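Local coordinates for protein D-ribose pyranase (PDB 1OGD) that probably catalyses the interconversion of the beta-pyran and beta-furan forms of D-ribose, working as a decamer built from two pentamers, at residues His4-Asn8 with Ser9-Lys13; Val25-Asp28 with Ala29-Val33; Gly47-Phe51 with Gln52-Ala56; Val67-Ala70 with Ala71-Ala75. All blocks are in the same frame, centred on the assembly; numbering follows the deposited sequence.

The four contacts follow one another along a single chain; contact 2 holds the sugar, and contacts 3 and 4 lie behind it. In contact 2, Asp28, where strand 23-27 gives way to a loop, binds the ribopyranose. Contact 3, its centre about 12 Å from that of contact 2, starts helix 51-61 against the same strand, with Ile26 CD1 3.7 Å from Ala55 CA. Contact 4 ends another strand of the sheet, centre about 14 Å from that of contact 2, and reaches the pocket through Glu72, which holds His98. Contact 1 stands apart, its centre about 27 Å from that of contact 4, and joins subunits.

Contact 1: residues His4-Asn8 with Ser9-Lys13; sequences HGILN and SHLAK
The carboxamide oxygen of Asn8, OD1, takes the backbone N-H of Leu11 at 2.8 Å. The donor lies in the carbonyl plane, on a lone pair, so this is a well-directed N-cap bond at the start of helix 9-17. Asparagine suits the place because its short amide can turn back over the first turn: with CG anti to the backbone N (chi1 -170°), OD1 is carried in front of the Leu11 N-H, which has no earlier carbonyl in the helix. His10 CB lies beside the same oxygen, at 3.2 Å. The main-chain carbonyl of Asn8 begins the regular pattern, its O accepting from Ala12 N at 2.9 Å. The other end of the amide faces the second subunit, where ND2 bonds to Asp41 O and Ser43 O. Ser9 OG bonds to Asp41 OD1 of that subunit, and His10 NE2 to its Asp41 N.

The rest of the contact is apolar. Ile6 forks over the helix: CD1 meets Leu11 CD1 at 3.6 Å, the two chains crossing at a slant, while CG2 sits on Ala12, 3.7 Å from Ala12 CA. The small methyl of Ala12 lets the branched isoleucine come this close, and Ile6 also touches Val57 and Glu61 of helix 51-61. Leu11 continues the apolar layer onto Ile40.

One amide thus serves two structures, its oxygen closing the helix start and its nitrogen joining a neighbouring subunit. The cap is therefore likely to depend in part on assembly, and its buried polar ends are paired at both sides of the amide.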
loop_
_atom_site.group_PDB
_atom_site.type_symbol
_atom_site.label_atom_id
_atom_site.label_comp_id
_atom_site.label_asym_id
_atom_site.label_seq_id
_atom_site.Cartn_x
_atom_site.Cartn_y
_atom_site.Cartn_z
ATOM N N HIS A 4 7.402 14.373 -28.749
ATOM C CA HIS A 4 8.342 15.362 -28.241
ATOM C C HIS A 4 8.796 15.150 -26.798
ATOM O O HIS A 4 8.233 14.333 -26.065
ATOM C CB HIS A 4 7.710 16.750 -28.365
ATOM C CG HIS A 4 7.039 16.993 -29.684
ATOM N ND1 HIS A 4 7.712 16.934 -30.887
ATOM C CD2 HIS A 4 5.752 17.288 -29.990
ATOM C CE1 HIS A 4 6.870 17.181 -31.875
ATOM N NE2 HIS A 4 5.673 17.398 -31.358
ATOM N N GLY A 5 9.818 15.908 -26.402
ATOM C CA GLY A 5 10.341 15.826 -25.050
ATOM C C GLY A 5 11.439 14.796 -24.854
ATOM O O GLY A 5 11.878 14.145 -25.798
ATOM N N ILE A 6 11.880 14.653 -23.609
ATOM C CA ILE A 6 12.937 13.715 -23.256
ATOM C C ILE A 6 12.495 12.266 -23.508
ATOM O O ILE A 6 11.335 11.916 -23.302
ATOM C CB ILE A 6 13.348 13.941 -21.775
ATOM C CG1 ILE A 6 14.697 13.282 -21.494
ATOM C CG2 ILE A 6 12.253 13.428 -20.839
ATOM C CD1 ILE A 6 15.383 13.853 -20.268
ATOM N N LEU A 7 13.422 11.430 -23.967
ATOM C CA LEU A 7 13.124 10.036 -24.286
ATOM C C LEU A 7 12.869 9.123 -23.083
ATOM O O LEU A 7 12.022 8.232 -23.145
ATOM C CB LEU A 7 14.267 9.437 -25.114
ATOM C CG LEU A 7 14.109 7.987 -25.575
ATOM C CD1 LEU A 7 12.946 7.883 -26.550
ATOM C CD2 LEU A 7 15.400 7.514 -26.239
ATOM N N ASN A 8 13.612 9.337 -22.002
ATOM C CA ASN A 8 13.476 8.507 -20.809
ATOM C C ASN A 8 12.115 8.671 -20.141
ATOM O O ASN A 8 11.727 9.775 -19.749
ATOM C CB ASN A 8 14.588 8.833 -19.814
ATOM C CG ASN A 8 14.637 7.851 -18.672
ATOM O OD1 ASN A 8 13.920 8.003 -17.679
ATOM N ND2 ASN A 8 15.468 6.816 -18.815
ATOM N N SER A 9 11.398 7.560 -20.010
ATOM C CA SER A 9 10.071 7.576 -19.414
ATOM C C SER A 9 10.084 8.020 -17.957
ATOM O O SER A 9 9.214 8.782 -17.539
ATOM C CB SER A 9 9.416 6.199 -19.551
ATOM O OG SER A 9 10.156 5.201 -18.877
ATOM N N HIS A 10 11.066 7.560 -17.185
ATOM C CA HIS A 10 11.154 7.949 -15.777
ATOM C C HIS A 10 11.391 9.451 -15.648
ATOM O O HIS A 10 10.748 10.123 -14.840
ATOM C CB HIS A 10 12.301 7.220 -15.061
ATOM C CG HIS A 10 12.264 5.730 -15.200
ATOM N ND1 HIS A 10 11.143 4.978 -14.916
ATOM C CD2 HIS A 10 13.221 4.850 -15.578
ATOM C CE1 HIS A 10 11.413 3.699 -15.118
ATOM N NE2 HIS A 10 12.667 3.595 -15.519
ATOM N N LEU A 11 12.327 9.972 -16.436
ATOM C CA LEU A 11 12.636 11.396 -16.385
ATOM C C LEU A 11 11.471 12.252 -16.858
ATOM O O LEU A 11 11.200 13.303 -16.287
ATOM C CB LEU A 11 13.880 11.708 -17.226
ATOM C CG LEU A 11 15.214 11.174 -16.694
ATOM C CD1 LEU A 11 16.353 11.646 -17.592
ATOM C CD2 LEU A 11 15.434 11.667 -15.279
ATOM N N ALA A 12 10.783 11.802 -17.903
ATOM C CA ALA A 12 9.649 12.548 -18.436
ATOM C C ALA A 12 8.616 12.800 -17.334
ATOM O O ALA A 12 8.053 13.889 -17.233
ATOM C CB ALA A 12 9.008 11.768 -19.587
ATOM N N LYS A 13 8.380 11.792 -16.499
ATOM C CA LYS A 13 7.402 11.931 -15.420
ATOM C C LYS A 13 7.834 12.970 -14.399
ATOM O O LYS A 13 7.000 13.699 -13.865
ATOM C CB LYS A 13 7.162 10.580 -14.753
ATOM C CG LYS A 13 6.588 9.549 -15.713
ATOM C CD LYS A 13 6.485 8.172 -15.072
ATOM C CE LYS A 13 5.903 7.180 -16.048
ATOM N NZ LYS A 13 5.940 5.800 -15.518
#

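Contact 2: residues Val25-Asp28 with Ala29-Val33; sequences VIAD and AGLPV. With RIP (beta-D-ribopyranose), chain G.
Asp28 OD2 serves the protein and the sugar at once, accepting from Gly30 N at 2.8 Å and from the ribopyranose O2 at 2.7 Å. The bond from Gly30, two residues on, makes an Asx turn after strand 23-27, and a weak one from Leu31 N follows on the same oxygen. Gly30 N comes to the anti side of OD2, 22° out of the carboxylate plane. The other oxygen, OD1, takes the sugar's O3 at a very short 2.5 Å, and a weak bond from Ala121 N. With chi1 at 57°, CG sits between the backbone N and carbonyl carbon, which folds the carboxylate over the turn.

An alanine in place of Asp28 would probably leave O2 and O3 of the sugar without this carboxylate acceptor and the Gly30 N-H without its acceptor in the Asx turn, setting the loop free to shift. Glycine suits the place of Gly30, since a beta carbon there would run into O2 of the sugar. His98, Asn122 and His20 of the fourth subunit complete the polar grip on the sugar.

Leu31 packs back on the strand: its CD2 lies against Val25 CG1 and, more tightly, 3.5 Å from Ala27 CB.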
loop_
_atom_site.group_PDB
_atom_site.type_symbol
_atom_site.label_atom_id
_atom_site.label_comp_id
_atom_site.label_asym_id
_atom_site.label_seq_id
_atom_site.Cartn_x
_atom_site.Cartn_y
_atom_site.Cartn_z
ATOM N N VAL A 25 18.580 16.527 -9.157
ATOM C CA VAL A 25 20.018 16.379 -9.014
ATOM C C VAL A 25 20.588 15.418 -10.046
ATOM O O VAL A 25 19.980 14.392 -10.344
ATOM C CB VAL A 25 20.370 15.843 -7.595
ATOM C CG1 VAL A 25 21.887 15.731 -7.426
ATOM C CG2 VAL A 25 19.782 16.760 -6.531
ATOM N N ILE A 26 21.737 15.771 -10.614
ATOM C CA ILE A 26 22.424 14.899 -11.559
ATOM C C ILE A 26 23.637 14.506 -10.739
ATOM O O ILE A 26 24.370 15.369 -10.260
ATOM C CB ILE A 26 22.873 15.637 -12.831
ATOM C CG1 ILE A 26 21.648 16.155 -13.589
ATOM C CG2 ILE A 26 23.647 14.679 -13.729
ATOM C CD1 ILE A 26 21.984 17.076 -14.751
ATOM N N ALA A 27 23.855 13.211 -10.565
ATOM C CA ALA A 27 24.954 12.772 -9.719
ATOM C C ALA A 27 25.923 11.797 -10.340
ATOM O O ALA A 27 25.601 11.125 -11.319
ATOM C CB ALA A 27 24.379 12.157 -8.441
ATOM N N ASP A 28 27.121 11.729 -9.763
ATOM C CA ASP A 28 28.109 10.768 -10.219
ATOM C C ASP A 28 27.736 9.464 -9.513
ATOM O O ASP A 28 26.789 9.441 -8.719
ATOM C CB ASP A 28 29.543 11.223 -9.881
ATOM C CG ASP A 28 29.770 11.475 -8.391
ATOM O OD1 ASP A 28 30.424 12.495 -8.078
ATOM O OD2 ASP A 28 29.331 10.666 -7.541
ATOM N N ALA A 29 28.459 8.388 -9.803
ATOM C CA ALA A 29 28.154 7.088 -9.222
ATOM C C ALA A 29 28.331 6.945 -7.707
ATOM O O ALA A 29 27.912 5.937 -7.124
ATOM C CB ALA A 29 28.961 6.011 -9.936
ATOM N N GLY A 30 28.922 7.943 -7.061
ATOM C CA GLY A 30 29.148 7.822 -5.635
ATOM C C GLY A 30 28.273 8.632 -4.702
ATOM O O GLY A 30 28.222 8.336 -3.513
ATOM N N LEU A 31 27.579 9.638 -5.218
ATOM C CA LEU A 31 26.749 10.477 -4.365
ATOM C C LEU A 31 25.661 9.705 -3.608
ATOM O O LEU A 31 24.899 8.944 -4.202
ATOM C CB LEU A 31 26.076 11.577 -5.187
ATOM C CG LEU A 31 25.379 12.641 -4.339
ATOM C CD1 LEU A 31 26.435 13.538 -3.709
ATOM C CD2 LEU A 31 24.433 13.463 -5.199
ATOM N N PRO A 32 25.590 9.880 -2.281
ATOM C CA PRO A 32 24.556 9.169 -1.522
ATOM C C PRO A 32 23.217 9.874 -1.772
ATOM O O PRO A 32 23.178 11.094 -1.953
ATOM C CB PRO A 32 25.029 9.319 -0.081
ATOM C CG PRO A 32 25.664 10.695 -0.093
ATOM C CD PRO A 32 26.473 10.650 -1.383
ATOM N N VAL A 33 22.132 9.108 -1.796
ATOM C CA VAL A 33 20.799 9.666 -2.022
ATOM C C VAL A 33 20.028 9.703 -0.700
ATOM O O VAL A 33 19.832 8.670 -0.057
ATOM C CB VAL A 33 20.006 8.812 -3.043
ATOM C CG1 VAL A 33 18.600 9.384 -3.233
ATOM C CG2 VAL A 33 20.744 8.775 -4.371
HETATM C C1 RIP G . 30.421 11.368 -3.027
HETATM C C2 RIP G . 30.431 11.805 -4.470
HETATM C C3 RIP G . 31.446 12.923 -4.655
HETATM C C4 RIP G . 32.845 12.577 -4.158
HETATM C C5 RIP G . 32.723 12.148 -2.700
HETATM O O1 RIP G . 29.859 12.360 -2.192
HETATM O O2 RIP G . 30.760 10.679 -5.256
HETATM O O3 RIP G . 31.489 13.326 -5.999
HETATM O O4 RIP G . 33.400 11.504 -4.894
HETATM O O5 RIP G . 31.751 11.097 -2.511
HETATM O O HOH W 1 25.091 7.842 -6.857
#

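Contact 3: residues Gly47-Phe51 with Gln52-Ala56; sequences GLPAF and QDTAA
The chain passes from loop to helix at Ala50, whose carbonyl oxygen accepts a hydrogen bond from Thr54 N at 3.0 Å, while Phe51 O accepts one from Ala55 N at 2.9 Å. Ala50 is the N-cap of helix 51-61, its backbone still extended (psi 155°) before the helix begins. The loop arrives through a cis peptide bond at Pro49.

Ala50 O accepts a second bond, from the hydroxyl of Thr54: OG1 stands 3.1 Å from it and comes from above the carbonyl plane, 39° out of it, whereas the N-H approaches nearly along the C=O line. Chi1 of -56° places OG1 beside the backbone N, facing back to the cap and 3.8 Å from Pro49 CB. A valine in place of Thr54 would probably lose this second bond, leaving Ala50 O without its hydroxyl donor. A methyl is all that Ala50 offers, and Asp53 OD2 reaches its N-H through a water, at 2.7 Å from OD2 and 3.0 Å from Ala50 N.

Phe51 packs into the core on Ile26, Leu84 and Ala121, a substrate-binding residue. The water stands in for the direct N3-to-N-cap bond of a capping box, whose reciprocal side-chain bond Ala50 cannot supply.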
loop_
_atom_site.group_PDB
_atom_site.type_symbol
_atom_site.label_atom_id
_atom_site.label_comp_id
_atom_site.label_asym_id
_atom_site.label_seq_id
_atom_site.Cartn_x
_atom_site.Cartn_y
_atom_site.Cartn_z
ATOM N N GLY A 47 31.542 5.397 -16.549
ATOM C CA GLY A 47 31.669 6.330 -17.653
ATOM C C GLY A 47 30.498 6.369 -18.621
ATOM O O GLY A 47 30.509 7.155 -19.567
ATOM N N LEU A 48 29.485 5.537 -18.398
ATOM C CA LEU A 48 28.325 5.506 -19.290
ATOM C C LEU A 48 27.008 5.382 -18.515
ATOM O O LEU A 48 26.749 4.360 -17.880
ATOM C CB LEU A 48 28.472 4.337 -20.271
ATOM C CG LEU A 48 27.366 4.026 -21.287
ATOM C CD1 LEU A 48 27.015 5.267 -22.093
ATOM C CD2 LEU A 48 27.836 2.909 -22.206
ATOM N N PRO A 49 26.156 6.423 -18.562
ATOM C CA PRO A 49 26.351 7.686 -19.282
ATOM C C PRO A 49 27.277 8.613 -18.521
ATOM O O PRO A 49 27.454 8.475 -17.309
ATOM C CB PRO A 49 24.943 8.281 -19.365
ATOM C CG PRO A 49 24.019 7.201 -18.834
ATOM C CD PRO A 49 24.856 6.422 -17.879
ATOM N N ALA A 50 27.848 9.576 -19.235
ATOM C CA ALA A 50 28.750 10.542 -18.630
ATOM C C ALA A 50 27.970 11.724 -18.071
ATOM O O ALA A 50 26.865 12.024 -18.523
ATOM C CB ALA A 50 29.766 11.027 -19.667
ATOM N N PHE A 51 28.552 12.384 -17.078
ATOM C CA PHE A 51 27.940 13.544 -16.451
ATOM C C PHE A 51 27.591 14.598 -17.499
ATOM O O PHE A 51 26.495 15.166 -17.494
ATOM C CB PHE A 51 28.906 14.150 -15.437
ATOM C CG PHE A 51 28.427 15.438 -14.838
ATOM C CD1 PHE A 51 27.435 15.442 -13.861
ATOM C CD2 PHE A 51 28.973 16.652 -15.245
ATOM C CE1 PHE A 51 26.992 16.637 -13.295
ATOM C CE2 PHE A 51 28.540 17.853 -14.689
ATOM C CZ PHE A 51 27.547 17.849 -13.710
ATOM N N GLN A 52 28.536 14.860 -18.397
ATOM C CA GLN A 52 28.329 15.860 -19.434
ATOM C C GLN A 52 27.161 15.517 -20.339
ATOM O O GLN A 52 26.315 16.363 -20.602
ATOM C CB GLN A 52 29.596 16.030 -20.278
ATOM C CG GLN A 52 30.837 16.321 -19.458
ATOM C CD GLN A 52 31.980 16.848 -20.298
ATOM O OE1 GLN A 52 32.100 16.522 -21.479
ATOM N NE2 GLN A 52 32.838 17.657 -19.684
ATOM N N ASP A 53 27.112 14.280 -20.818
ATOM C CA ASP A 53 26.026 13.877 -21.698
ATOM C C ASP A 53 24.668 14.005 -21.034
ATOM O O ASP A 53 23.715 14.486 -21.648
ATOM C CB ASP A 53 26.227 12.444 -22.182
ATOM C CG ASP A 53 27.419 12.313 -23.105
ATOM O OD1 ASP A 53 27.690 13.273 -23.858
ATOM O OD2 ASP A 53 28.076 11.253 -23.092
ATOM N N THR A 54 24.577 13.587 -19.777
ATOM C CA THR A 54 23.310 13.669 -19.068
ATOM C C THR A 54 22.894 15.121 -18.842
ATOM O O THR A 54 21.747 15.489 -19.080
ATOM C CB THR A 54 23.395 12.925 -17.723
ATOM O OG1 THR A 54 23.803 11.572 -17.964
ATOM C CG2 THR A 54 22.037 12.909 -17.030
ATOM N N ALA A 55 23.829 15.947 -18.392
ATOM C CA ALA A 55 23.544 17.353 -18.147
ATOM C C ALA A 55 23.105 18.066 -19.434
ATOM O O ALA A 55 22.234 18.940 -19.407
ATOM C CB ALA A 55 24.779 18.036 -17.554
ATOM N N ALA A 56 23.702 17.687 -20.562
ATOM C CA ALA A 56 23.364 18.307 -21.840
ATOM C C ALA A 56 21.914 18.032 -22.234
ATOM O O ALA A 56 21.201 18.937 -22.673
ATOM C CB ALA A 56 24.303 17.805 -22.923
HETATM O O HOH W 2 27.910 8.772 -22.147
#

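Contact 4: residues Val67-Ala70 with Ala71-Ala75; sequences VIAA and AEIKA
Glu72 bends at chi2 (77°), so that the carboxylate folds back over the end of strand 64-70 and sets OE2 3.4 Å from Ala70 CB. Ile73 has CG1 anti to its own N (chi1 -164°), which leaves CG2 between the backbone N and carbonyl carbon, pressed on Ala70 O at 3.0 Å. Both torsions thus turn a side chain back to the strand it has just left.

The backbone joins the two parts with one hydrogen bond. Ile73 N lies 2.9 Å from Ala70 O, three residues along, and stands 48° above the carbonyl plane instead of on a lone pair. Lys74 N repeats the spacing, 2.9 Å from Ala71 O, so the turn into helix 72-76 is made with bonds spanning three residues. Alanines suit the turn: Ala70 leaves space for the folded glutamate, and Ala69 meets Ile73 only loosely, CB to CG2 4.5 Å. Ile73 itself runs on to Tyr95, and the ring of Tyr95 also takes Lys74 in a cation-pi contact.

The second oxygen of Glu72 has a different task. OE1 accepts from His98 N, at the start of helix 98-104, and the side chain touches Tyr120 as well; both residues bind the substrate. Glu72 is therefore a second-shell residue: it does not meet the sugar in this contact but fixes the backbone of His98, whose NE2 bonds to the ribopyranose. A carboxylate set against the N-H at a helix start is likely to be stabilised there, and the strand-to-helix turn is tied to the pocket indirectly, through Glu72 and His98.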
loop_
_atom_site.group_PDB
_atom_site.type_symbol
_atom_site.label_atom_id
_atom_site.label_comp_id
_atom_site.label_asym_id
_atom_site.label_seq_id
_atom_site.Cartn_x
_atom_site.Cartn_y
_atom_site.Cartn_z
ATOM N N VAL A 67 21.916 26.940 -11.309
ATOM C CA VAL A 67 22.644 25.689 -11.159
ATOM C C VAL A 67 23.443 25.762 -9.867
ATOM O O VAL A 67 23.946 26.826 -9.500
ATOM C CB VAL A 67 23.618 25.458 -12.333
ATOM C CG1 VAL A 67 24.242 24.077 -12.225
ATOM C CG2 VAL A 67 22.886 25.615 -13.663
ATOM N N ILE A 68 23.552 24.634 -9.173
ATOM C CA ILE A 68 24.291 24.585 -7.919
ATOM C C ILE A 68 25.246 23.401 -7.940
ATOM O O ILE A 68 24.843 22.272 -8.215
ATOM C CB ILE A 68 23.333 24.446 -6.715
ATOM C CG1 ILE A 68 22.319 25.588 -6.733
ATOM C CG2 ILE A 68 24.116 24.469 -5.410
ATOM C CD1 ILE A 68 21.236 25.471 -5.686
ATOM N N ALA A 69 26.517 23.672 -7.670
ATOM C CA ALA A 69 27.538 22.631 -7.645
ATOM C C ALA A 69 28.421 22.847 -6.422
ATOM O O ALA A 69 28.330 23.877 -5.760
ATOM C CB ALA A 69 28.375 22.686 -8.919
ATOM N N ALA A 70 29.265 21.872 -6.112
ATOM C CA ALA A 70 30.157 21.991 -4.966
ATOM C C ALA A 70 31.442 22.689 -5.405
ATOM O O ALA A 70 31.973 22.403 -6.479
ATOM C CB ALA A 70 30.475 20.610 -4.395
ATOM N N ALA A 71 31.932 23.605 -4.575
ATOM C CA ALA A 71 33.157 24.339 -4.882
ATOM C C ALA A 71 34.283 23.367 -5.233
ATOM O O ALA A 71 35.065 23.607 -6.156
ATOM C CB ALA A 71 33.562 25.201 -3.688
ATOM N N GLU A 72 34.344 22.262 -4.496
ATOM C CA GLU A 72 35.360 21.240 -4.704
ATOM C C GLU A 72 35.529 20.813 -6.157
ATOM O O GLU A 72 36.609 20.366 -6.551
ATOM C CB GLU A 72 35.050 19.995 -3.866
ATOM C CG GLU A 72 35.185 20.174 -2.362
ATOM C CD GLU A 72 34.023 20.914 -1.738
ATOM O OE1 GLU A 72 33.995 21.015 -0.493
ATOM O OE2 GLU A 72 33.138 21.394 -2.480
ATOM N N ILE A 73 34.471 20.938 -6.954
ATOM C CA ILE A 73 34.545 20.526 -8.353
ATOM C C ILE A 73 35.567 21.333 -9.157
ATOM O O ILE A 73 36.210 20.802 -10.060
ATOM C CB ILE A 73 33.159 20.620 -9.046
ATOM C CG1 ILE A 73 33.187 19.824 -10.352
ATOM C CG2 ILE A 73 32.799 22.074 -9.321
ATOM C CD1 ILE A 73 31.872 19.820 -11.101
ATOM N N LYS A 74 35.719 22.611 -8.820
ATOM C CA LYS A 74 36.665 23.483 -9.513
ATOM C C LYS A 74 38.111 23.013 -9.366
ATOM O O LYS A 74 38.921 23.184 -10.274
ATOM C CB LYS A 74 36.568 24.914 -8.980
ATOM C CG LYS A 74 35.276 25.644 -9.293
ATOM C CD LYS A 74 35.338 27.055 -8.721
ATOM C CE LYS A 74 34.079 27.851 -9.011
ATOM N NZ LYS A 74 34.163 29.238 -8.468
ATOM N N ALA A 75 38.434 22.429 -8.218
ATOM C CA ALA A 75 39.790 21.963 -7.962
ATOM C C ALA A 75 40.025 20.511 -8.358
ATOM O O ALA A 75 41.030 20.188 -8.989
ATOM C CB ALA A 75 40.130 22.154 -6.490
#